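Local coordinates for enoyl-CoA hydratase/isomerase family protein (Ruegeria pomeroyi, PDB 3L3S) that probably acts as a hydro-lyase of the crotonase superfamily, adding water to or removing it from acyl-CoA-type substrates, as some members of the family do, at residues B[30-33]-B[34-38]; B[40-43]-B[44-48]; B[83-86]-B[87-91]. All coordinates share one frame; numbering follows the deposited sequence.

Contact 1 (B[30-33]-B[34-38])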
ATOM      1  N   LEU B  30      25.821  -9.042  -9.518  1.00 31.17           N
ATOM      2  CA  LEU B  30      25.112  -8.752 -10.751  1.00 30.45           C
ATOM      3  C   LEU B  30      26.024  -7.930 -11.659  1.00 30.25           C
ATOM      4  O   LEU B  30      25.876  -6.708 -11.792  1.00 30.51           O
ATOM      5  CB  LEU B  30      23.790  -8.024 -10.476  1.00 29.87           C
ATOM      6  CG  LEU B  30      22.703  -8.846  -9.779  1.00 32.22           C
ATOM      7  CD1 LEU B  30      21.635  -7.951  -9.230  1.00 31.55           C
ATOM      8  CD2 LEU B  30      22.096  -9.858 -10.713  1.00 33.25           C
ATOM      9  N   SER B  31      27.027  -8.608 -12.221  1.00 27.84           N
ATOM     10  CA  SER B  31      27.952  -7.998 -13.174  1.00 27.04           C
ATOM     11  C   SER B  31      27.188  -7.939 -14.509  1.00 27.25           C
ATOM     12  O   SER B  31      26.059  -8.444 -14.595  1.00 26.76           O
ATOM     13  CB  SER B  31      29.223  -8.849 -13.312  1.00 26.52           C
ATOM     14  OG  SER B  31      28.950 -10.154 -13.788  1.00 26.05           O
ATOM     15  N   ARG B  32      27.780  -7.346 -15.544  1.00 25.77           N
ATOM     16  CA  ARG B  32      27.106  -7.259 -16.838  1.00 25.93           C
ATOM     17  C   ARG B  32      26.871  -8.646 -17.450  1.00 27.14           C
ATOM     18  O   ARG B  32      25.805  -8.906 -18.015  1.00 28.39           O
ATOM     19  CB  ARG B  32      27.878  -6.328 -17.781  1.00 24.95           C
ATOM     20  CG  ARG B  32      27.195  -6.038 -19.122  1.00 26.83           C
ATOM     21  CD  ARG B  32      25.780  -5.448 -18.987  1.00 23.46           C
ATOM     22  NE  ARG B  32      25.066  -5.512 -20.260  1.00 19.27           N
ATOM     23  CZ  ARG B  32      24.359  -6.559 -20.682  1.00 18.33           C
ATOM     24  NH1 ARG B  32      24.245  -7.644 -19.931  1.00 18.77           N
ATOM     25  NH2 ARG B  32      23.780  -6.525 -21.871  1.00 17.96           N
ATOM     26  N   ALA B  33      27.814  -9.558 -17.209  1.00 28.00           N
ATOM     27  CA  ALA B  33      27.741 -10.930 -17.711  1.00 27.98           C
ATOM     28  C   ALA B  33      26.733 -11.783 -16.935  1.00 27.05           C
ATOM     29  O   ALA B  33      26.221 -12.765 -17.463  1.00 26.84           O
ATOM     30  CB  ALA B  33      29.130 -11.576 -17.677  1.00 29.04           C
HETATM   31  N   MSE B  34      26.468 -11.398 -15.683  1.00 26.63           N
HETATM   32  CA  MSE B  34      25.515 -12.103 -14.820  1.00 28.07           C
HETATM   33  C   MSE B  34      24.093 -11.680 -15.181  1.00 27.30           C
HETATM   34  O   MSE B  34      23.188 -12.515 -15.237  1.00 26.38           O
HETATM   35  CB  MSE B  34      25.814 -11.840 -13.331  1.00 30.38           C
HETATM   36  CG  MSE B  34      24.829 -12.461 -12.327  1.00 33.02           C
HETATM   37 SE   MSE B  34      24.797 -14.410 -12.264  1.00 39.07          SE
HETATM   38  CE  MSE B  34      25.966 -14.648 -10.732  1.00 38.62           C
ATOM     39  N   ILE B  35      23.919 -10.388 -15.452  1.00 27.58           N
ATOM     40  CA  ILE B  35      22.631  -9.820 -15.849  1.00 28.66           C
ATOM     41  C   ILE B  35      22.213 -10.432 -17.193  1.00 28.26           C
ATOM     42  O   ILE B  35      21.064 -10.823 -17.354  1.00 31.12           O
ATOM     43  CB  ILE B  35      22.712  -8.272 -15.929  1.00 27.86           C
ATOM     44  CG1 ILE B  35      22.834  -7.694 -14.514  1.00 28.21           C
ATOM     45  CG2 ILE B  35      21.486  -7.674 -16.650  1.00 28.76           C
ATOM     46  CD1 ILE B  35      23.375  -6.283 -14.461  1.00 27.08           C
ATOM     47  N   ALA B  36      23.175 -10.578 -18.107  1.00 28.19           N
ATOM     48  CA  ALA B  36      22.934 -11.162 -19.434  1.00 26.82           C
ATOM     49  C   ALA B  36      22.566 -12.637 -19.310  1.00 25.84           C
ATOM     50  O   ALA B  36      21.616 -13.084 -19.946  1.00 25.78           O
ATOM     51  CB  ALA B  36      24.161 -10.991 -20.334  1.00 26.28           C
ATOM     52  N   ALA B  37      23.266 -13.354 -18.422  1.00 24.99           N
ATOM     53  CA  ALA B  37      23.021 -14.778 -18.167  1.00 24.75           C
ATOM     54  C   ALA B  37      21.642 -14.986 -17.547  1.00 25.67           C
ATOM     55  O   ALA B  37      20.923 -15.914 -17.923  1.00 26.88           O
ATOM     56  CB  ALA B  37      24.089 -15.356 -17.257  1.00 21.17           C
ATOM     57  N   LEU B  38      21.263 -14.087 -16.636  1.00 26.46           N
ATOM     58  CA  LEU B  38      19.961 -14.153 -15.971  1.00 26.74           C
ATOM     59  C   LEU B  38      18.834 -13.813 -16.920  1.00 26.15           C
ATOM     60  O   LEU B  38      17.757 -14.392 -16.819  1.00 27.57           O
ATOM     61  CB  LEU B  38      19.906 -13.232 -14.758  1.00 26.19           C
ATOM     62  CG  LEU B  38      20.429 -13.743 -13.414  1.00 28.59           C
ATOM     63  CD1 LEU B  38      20.526 -12.566 -12.453  1.00 27.23           C
ATOM     64  CD2 LEU B  38      19.508 -14.833 -12.848  1.00 28.33           C
TER

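Contact 2 (B[40-43]-B[44-48])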
ATOM      1  N   ASP B  40      19.002 -14.232 -20.312  1.00 32.01           N
ATOM      2  CA  ASP B  40      18.982 -15.292 -21.316  1.00 33.28           C
ATOM      3  C   ASP B  40      18.198 -16.491 -20.797  1.00 32.51           C
ATOM      4  O   ASP B  40      17.423 -17.099 -21.534  1.00 32.79           O
ATOM      5  CB  ASP B  40      20.410 -15.727 -21.667  1.00 37.46           C
ATOM      6  CG  ASP B  40      20.852 -15.231 -23.028  1.00 42.22           C
ATOM      7  OD1 ASP B  40      21.816 -14.429 -23.091  1.00 44.64           O
ATOM      8  OD2 ASP B  40      20.236 -15.646 -24.040  1.00 45.33           O
ATOM      9  N   ALA B  41      18.356 -16.760 -19.502  1.00 31.68           N
ATOM     10  CA  ALA B  41      17.684 -17.862 -18.816  1.00 31.98           C
ATOM     11  C   ALA B  41      16.183 -17.603 -18.668  1.00 32.30           C
ATOM     12  O   ALA B  41      15.381 -18.536 -18.662  1.00 32.32           O
ATOM     13  CB  ALA B  41      18.318 -18.082 -17.444  1.00 32.29           C
ATOM     14  N   LEU B  42      15.827 -16.326 -18.571  1.00 33.17           N
ATOM     15  CA  LEU B  42      14.448 -15.883 -18.429  1.00 34.42           C
ATOM     16  C   LEU B  42      13.714 -15.848 -19.778  1.00 34.36           C
ATOM     17  O   LEU B  42      12.543 -16.222 -19.847  1.00 33.27           O
ATOM     18  CB  LEU B  42      14.407 -14.511 -17.746  1.00 35.19           C
ATOM     19  CG  LEU B  42      13.046 -13.878 -17.463  1.00 34.21           C
ATOM     20  CD1 LEU B  42      12.283 -14.692 -16.424  1.00 35.07           C
ATOM     21  CD2 LEU B  42      13.254 -12.463 -17.006  1.00 34.77           C
ATOM     22  N   ARG B  43      14.407 -15.407 -20.834  1.00 36.55           N
ATOM     23  CA  ARG B  43      13.832 -15.343 -22.188  1.00 38.85           C
ATOM     24  C   ARG B  43      13.512 -16.743 -22.691  1.00 38.65           C
ATOM     25  O   ARG B  43      12.475 -16.959 -23.323  1.00 40.36           O
ATOM     26  CB  ARG B  43      14.780 -14.657 -23.172  1.00 40.06           C
ATOM     27  CG  ARG B  43      14.861 -13.150 -23.024  1.00 46.61           C
ATOM     28  CD  ARG B  43      15.722 -12.548 -24.120  1.00 49.71           C
ATOM     29  NE  ARG B  43      16.241 -11.227 -23.763  1.00 52.22           N
ATOM     30  CZ  ARG B  43      17.496 -10.983 -23.395  1.00 54.11           C
ATOM     31  NH1 ARG B  43      18.385 -11.967 -23.319  1.00 54.90           N
ATOM     32  NH2 ARG B  43      17.875  -9.741 -23.120  1.00 54.07           N
ATOM     33  N   ARG B  44      14.368 -17.696 -22.316  1.00 38.12           N
ATOM     34  CA  ARG B  44      14.213 -19.097 -22.686  1.00 38.56           C
ATOM     35  C   ARG B  44      13.140 -19.771 -21.845  1.00 37.84           C
ATOM     36  O   ARG B  44      12.403 -20.610 -22.350  1.00 40.43           O
ATOM     37  CB  ARG B  44      15.543 -19.849 -22.545  1.00 39.60           C
ATOM     38  CG  ARG B  44      16.603 -19.448 -23.578  1.00 41.81           C
ATOM     39  CD  ARG B  44      17.899 -20.258 -23.461  1.00 41.93           C
ATOM     40  NE  ARG B  44      18.666 -19.962 -22.247  1.00 41.39           N
ATOM     41  CZ  ARG B  44      18.987 -20.858 -21.315  1.00 42.54           C
ATOM     42  NH1 ARG B  44      18.616 -22.133 -21.433  1.00 43.06           N
ATOM     43  NH2 ARG B  44      19.666 -20.471 -20.247  1.00 41.31           N
ATOM     44  N   ALA B  45      13.025 -19.361 -20.583  1.00 37.78           N
ATOM     45  CA  ALA B  45      12.037 -19.916 -19.652  1.00 37.15           C
ATOM     46  C   ALA B  45      10.614 -19.501 -20.003  1.00 36.72           C
ATOM     47  O   ALA B  45       9.688 -20.312 -19.921  1.00 37.17           O
ATOM     48  CB  ALA B  45      12.358 -19.502 -18.235  1.00 36.06           C
HETATM   49  N   MSE B  46      10.458 -18.244 -20.420  1.00 37.76           N
HETATM   50  CA  MSE B  46       9.155 -17.695 -20.804  1.00 39.17           C
HETATM   51  C   MSE B  46       8.646 -18.253 -22.130  1.00 38.48           C
HETATM   52  O   MSE B  46       7.450 -18.155 -22.428  1.00 39.66           O
HETATM   53  CB  MSE B  46       9.208 -16.167 -20.845  1.00 40.44           C
HETATM   54  CG  MSE B  46       9.006 -15.539 -19.485  1.00 45.58           C
HETATM   55 SE   MSE B  46       9.576 -13.676 -19.302  1.00 54.56          SE
HETATM   56  CE  MSE B  46       8.620 -12.835 -20.791  1.00 49.67           C
ATOM     57  N   GLY B  47       9.556 -18.871 -22.888  1.00 37.42           N
ATOM     58  CA  GLY B  47       9.217 -19.464 -24.171  1.00 37.60           C
ATOM     59  C   GLY B  47       9.176 -20.983 -24.157  1.00 37.26           C
ATOM     60  O   GLY B  47       8.810 -21.599 -25.158  1.00 38.98           O
ATOM     61  N   ASP B  48       9.503 -21.580 -23.011  1.00 37.56           N
ATOM     62  CA  ASP B  48       9.532 -23.036 -22.832  1.00 38.99           C
ATOM     63  C   ASP B  48       8.283 -23.526 -22.077  1.00 38.91           C
ATOM     64  O   ASP B  48       8.071 -23.173 -20.917  1.00 38.96           O
ATOM     65  CB  ASP B  48      10.815 -23.414 -22.066  1.00 40.03           C
ATOM     66  CG  ASP B  48      11.201 -24.886 -22.196  1.00 41.66           C
ATOM     67  OD1 ASP B  48      10.350 -25.731 -22.560  1.00 43.61           O
ATOM     68  OD2 ASP B  48      12.381 -25.198 -21.901  1.00 40.70           O
TER

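Contact 3 (B[83-86]-B[87-91])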
ATOM      1  N   ARG B  83      31.212   6.268 -18.580  1.00 44.01           N
ATOM      2  CA  ARG B  83      29.786   6.504 -18.747  1.00 44.59           C
ATOM      3  C   ARG B  83      29.101   5.411 -19.550  1.00 43.37           C
ATOM      4  O   ARG B  83      28.151   4.804 -19.071  1.00 41.29           O
ATOM      5  CB  ARG B  83      29.514   7.856 -19.424  1.00 47.08           C
ATOM      6  CG  ARG B  83      29.851   9.064 -18.578  1.00 51.29           C
ATOM      7  CD  ARG B  83      29.211  10.336 -19.115  1.00 52.68           C
ATOM      8  NE  ARG B  83      28.576  11.078 -18.027  1.00 52.43           N
ATOM      9  CZ  ARG B  83      27.272  11.059 -17.762  1.00 53.44           C
ATOM     10  NH1 ARG B  83      26.441  10.347 -18.516  1.00 54.59           N
ATOM     11  NH2 ARG B  83      26.807  11.693 -16.696  1.00 52.54           N
ATOM     12  N   ALA B  84      29.605   5.156 -20.760  1.00 44.14           N
ATOM     13  CA  ALA B  84      29.054   4.157 -21.688  1.00 44.08           C
ATOM     14  C   ALA B  84      28.850   2.756 -21.105  1.00 43.97           C
ATOM     15  O   ALA B  84      27.889   2.064 -21.457  1.00 44.84           O
ATOM     16  CB  ALA B  84      29.903   4.087 -22.954  1.00 44.20           C
ATOM     17  N   PHE B  85      29.728   2.375 -20.178  1.00 42.43           N
ATOM     18  CA  PHE B  85      29.650   1.078 -19.517  1.00 40.00           C
ATOM     19  C   PHE B  85      28.569   1.071 -18.437  1.00 38.17           C
ATOM     20  O   PHE B  85      27.846   0.085 -18.301  1.00 38.77           O
ATOM     21  CB  PHE B  85      31.013   0.683 -18.922  1.00 39.83           C
ATOM     22  CG  PHE B  85      30.967  -0.538 -18.046  1.00 36.31           C
ATOM     23  CD1 PHE B  85      30.835  -1.818 -18.614  1.00 36.80           C
ATOM     24  CD2 PHE B  85      30.959  -0.404 -16.640  1.00 34.92           C
ATOM     25  CE1 PHE B  85      30.682  -2.958 -17.793  1.00 37.34           C
ATOM     26  CE2 PHE B  85      30.807  -1.529 -15.812  1.00 36.76           C
ATOM     27  CZ  PHE B  85      30.665  -2.808 -16.391  1.00 36.63           C
ATOM     28  N   VAL B  86      28.534   2.119 -17.618  1.00 35.98           N
ATOM     29  CA  VAL B  86      27.544   2.231 -16.551  1.00 34.92           C
ATOM     30  C   VAL B  86      26.121   2.419 -17.114  1.00 34.19           C
ATOM     31  O   VAL B  86      25.159   1.892 -16.558  1.00 35.90           O
ATOM     32  CB  VAL B  86      28.001   3.293 -15.497  1.00 36.00           C
ATOM     33  CG1 VAL B  86      26.944   4.346 -15.188  1.00 35.58           C
ATOM     34  CG2 VAL B  86      28.448   2.585 -14.228  1.00 37.77           C
ATOM     35  N   THR B  87      26.029   3.061 -18.280  1.00 32.55           N
ATOM     36  CA  THR B  87      24.763   3.301 -18.974  1.00 32.33           C
ATOM     37  C   THR B  87      24.245   1.983 -19.563  1.00 32.32           C
ATOM     38  O   THR B  87      23.049   1.706 -19.505  1.00 33.70           O
ATOM     39  CB  THR B  87      24.928   4.385 -20.074  1.00 33.04           C
ATOM     40  OG1 THR B  87      25.380   5.607 -19.471  1.00 34.41           O
ATOM     41  CG2 THR B  87      23.615   4.666 -20.786  1.00 33.35           C
ATOM     42  N   ASP B  88      25.159   1.159 -20.071  1.00 31.79           N
ATOM     43  CA  ASP B  88      24.821  -0.147 -20.641  1.00 30.71           C
ATOM     44  C   ASP B  88      24.412  -1.108 -19.515  1.00 29.51           C
ATOM     45  O   ASP B  88      23.437  -1.857 -19.656  1.00 30.57           O
ATOM     46  CB  ASP B  88      26.020  -0.704 -21.430  1.00 31.84           C
ATOM     47  CG  ASP B  88      25.816  -2.137 -21.884  1.00 32.90           C
ATOM     48  OD1 ASP B  88      25.135  -2.353 -22.905  1.00 34.46           O
ATOM     49  OD2 ASP B  88      26.310  -3.048 -21.191  1.00 34.39           O
ATOM     50  N   LEU B  89      25.143  -1.029 -18.399  1.00 27.79           N
ATOM     51  CA  LEU B  89      24.931  -1.857 -17.210  1.00 27.05           C
ATOM     52  C   LEU B  89      23.543  -1.675 -16.606  1.00 26.00           C
ATOM     53  O   LEU B  89      22.796  -2.642 -16.498  1.00 24.44           O
ATOM     54  CB  LEU B  89      26.018  -1.570 -16.149  1.00 26.74           C
ATOM     55  CG  LEU B  89      26.019  -2.269 -14.778  1.00 26.44           C
ATOM     56  CD1 LEU B  89      26.323  -3.751 -14.906  1.00 24.62           C
ATOM     57  CD2 LEU B  89      27.046  -1.613 -13.875  1.00 28.95           C
ATOM     58  N   PHE B  90      23.199  -0.430 -16.281  1.00 26.06           N
ATOM     59  CA  PHE B  90      21.911  -0.095 -15.682  1.00 27.05           C
ATOM     60  C   PHE B  90      20.687  -0.281 -16.586  1.00 28.92           C
ATOM     61  O   PHE B  90      19.642  -0.735 -16.104  1.00 28.32           O
ATOM     62  CB  PHE B  90      21.951   1.306 -15.063  1.00 28.08           C
ATOM     63  CG  PHE B  90      22.965   1.458 -13.954  1.00 31.22           C
ATOM     64  CD1 PHE B  90      23.166   0.435 -13.001  1.00 32.47           C
ATOM     65  CD2 PHE B  90      23.755   2.614 -13.873  1.00 32.92           C
ATOM     66  CE1 PHE B  90      24.154   0.563 -11.982  1.00 34.51           C
ATOM     67  CE2 PHE B  90      24.743   2.759 -12.861  1.00 33.89           C
ATOM     68  CZ  PHE B  90      24.942   1.726 -11.917  1.00 34.79           C
ATOM     69  N   GLU B  91      20.824   0.032 -17.885  1.00 28.06           N
ATOM     70  CA  GLU B  91      19.730  -0.145 -18.856  1.00 28.89           C
ATOM     71  C   GLU B  91      19.415  -1.629 -19.064  1.00 29.02           C
ATOM     72  O   GLU B  91      18.246  -2.010 -19.233  1.00 28.64           O
ATOM     73  CB  GLU B  91      20.048   0.532 -20.200  1.00 29.78           C
ATOM     74  CG  GLU B  91      19.800   2.052 -20.204  1.00 30.47           C
ATOM     75  CD  GLU B  91      20.392   2.800 -21.409  1.00 31.53           C
ATOM     76  OE1 GLU B  91      20.311   4.045 -21.401  1.00 32.25           O
ATOM     77  OE2 GLU B  91      20.940   2.176 -22.351  1.00 31.23           O
TER

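Contact 1 (B[30-33]-B[34-38])
L30 meets L38 through methyl groups, CD2 of the first lying 3.6 Å from CD1 of the second, with the two side chains crossing at about a right angle. The same CD2 also meets CG of selenomethionine M34, at 4.1 Å, so a single branch of L30 serves two residues one helical turn apart. Nearer the backbone, L30 CB meets I35 CG1. With CG1 anti to its own carbonyl carbon (chi1 -71°), I35 runs back toward the start of the helix, and its CD1 comes within 3.4 Å of S31 O.

Outside this apolar patch the helix begins, and S31 is its N-cap. A chi1 of 61°, which sets the hydroxyl between the backbone N and the carbonyl carbon, brings OG within reach of M34 N, from which it accepts a weak capping bond of 3.4 Å. S31 O takes a straighter bond from I35 N, at 3.0 Å, and a second, weak one from M34 N. The amide of M34 is thus shared between two acceptors of one serine, neither gripping it firmly. The next turn follows with A36 N bonded to R32 O and A37 N to A33 O.

At the polar edge R32, bent at chi2, runs forward along the helix, so that NH1 comes 3.4 Å from A36 CB, which sits at the edge of the guanidinium near its plane. NE is claimed by a salt bridge to D88, which probably fixes the direction of the group.

These residues form the lead-in and opening turns of helix 32-45, the crossover helix between parallel strands 17-22 and 53-58; I35 packs against L89, C93 and L96 of helix 84-101, and L30 pairs through its backbone with G66.

Contact 2 (B[40-43]-B[44-48])
D40 meets R44 chiefly through its carbonyl oxygen. R44 N donates to D40 O at 3.2 Å in the ordinary helical bond, and R44 NE returns to the same oxygen at 3.2 Å with a weak, bent geometry (N-H...O 124°). Two torsions put the arginine there. Its chi1 (-69°), with CG anti to the carbonyl carbon, brings CG close to D40 O, and the bend at chi3 (also -69°) then turns the end of the chain so that NE comes back to that oxygen. The D40 carboxylate stays apart, with OD2 4.9 Å from R44 NE, perhaps near enough for a weak attraction, though the charged atoms are not in contact.

A41 follows, with R44 NH2 3.6 Å from its CA in an oblique approach and somewhat farther from its CB, while the charge of NH2 is met by E11 on strand 9-14. The A41 carbonyl accepts a weak bond from A45 N.

L42 carries the apolar share of the contact. Its CG approaches SE of selenomethionine M46 at 3.9 Å, with CD1 a little beyond. M46 N bonds to L42 O at 3.0 Å, so backbone and side chain join the same two residues.

This part of helix 32-45 is amphipathic: A41, L42 and A45 are buried, while D40, R43 and R44 are exposed. A41 and A45 face strands of the sheet, and L42 packs against helix 84-101, as suits the helix of a right-handed beta-alpha-beta crossover in the crotonase fold.

Contact 3 (B[83-86]-B[87-91])
V86 and F90 make the tight part of this opening of helix 84-101, an alpha-helix of the crotonase fold whose i to i+4 pairing sets one side chain beside the other. The two point the same way, and V86 CG1 lies 3.6 Å from F90 CE2. F90 N gives V86 O a nearly linear bond (N-H...O 173°), and the ring is turned so that its CD2 lies 3.1 Å from V86 O. With CG anti to its carbonyl carbon (chi1 -61°), F90 is directed to the preceding turn. A second subunit closes over this side: F243 of that chain meets the F90 ring edge-to-face, as does H67 of the home chain, while V240 of the same neighbouring subunit packs on V86 and T87.

F85 and L89 are more loosely joined, CE2 of the ring standing 4.2 Å from CD2 of the leucine; V86 CG2 adds a still longer approach to that methyl.

On the solvent side A84 and D88 are held together by the backbone. The A84 methyl points away from the following turn, its share being the bond that A84 O accepts from D88 N at 3.2 Å. The D88 carboxylate turns instead to R32.

R83 and T87 stand apart from that exposed side, since R83 packs on M244 of the second subunit. At this very start of the helix R83 O accepts twice: T87 N donates nearly along the C=O axis at 2.9 Å, and T87 OG1 donates from above the carbonyl plane, also at 2.9 Å.

In the fold
Contacts 1 and 2 are successive parts of one helix, 32-45, with centres about 15 Å apart, and they share no direct touch beyond adjoining sequence. Contact 3 opens a second helix, 84-101, and its centre lies about 13 Å from that of contact 1. The two helices meet there through R32 NE and D88 OD2, 2.9 Å apart, and by packing of I35 CD1 on L89 CD1 at 3.9 Å. Contacts 2 and 3 stay about 9 Å apart at their nearest atoms and about 24 Å at their centres. In space contact 1 therefore lies between contact 2, beside the sheet, and contact 3, which alone of the three is touched by another subunit.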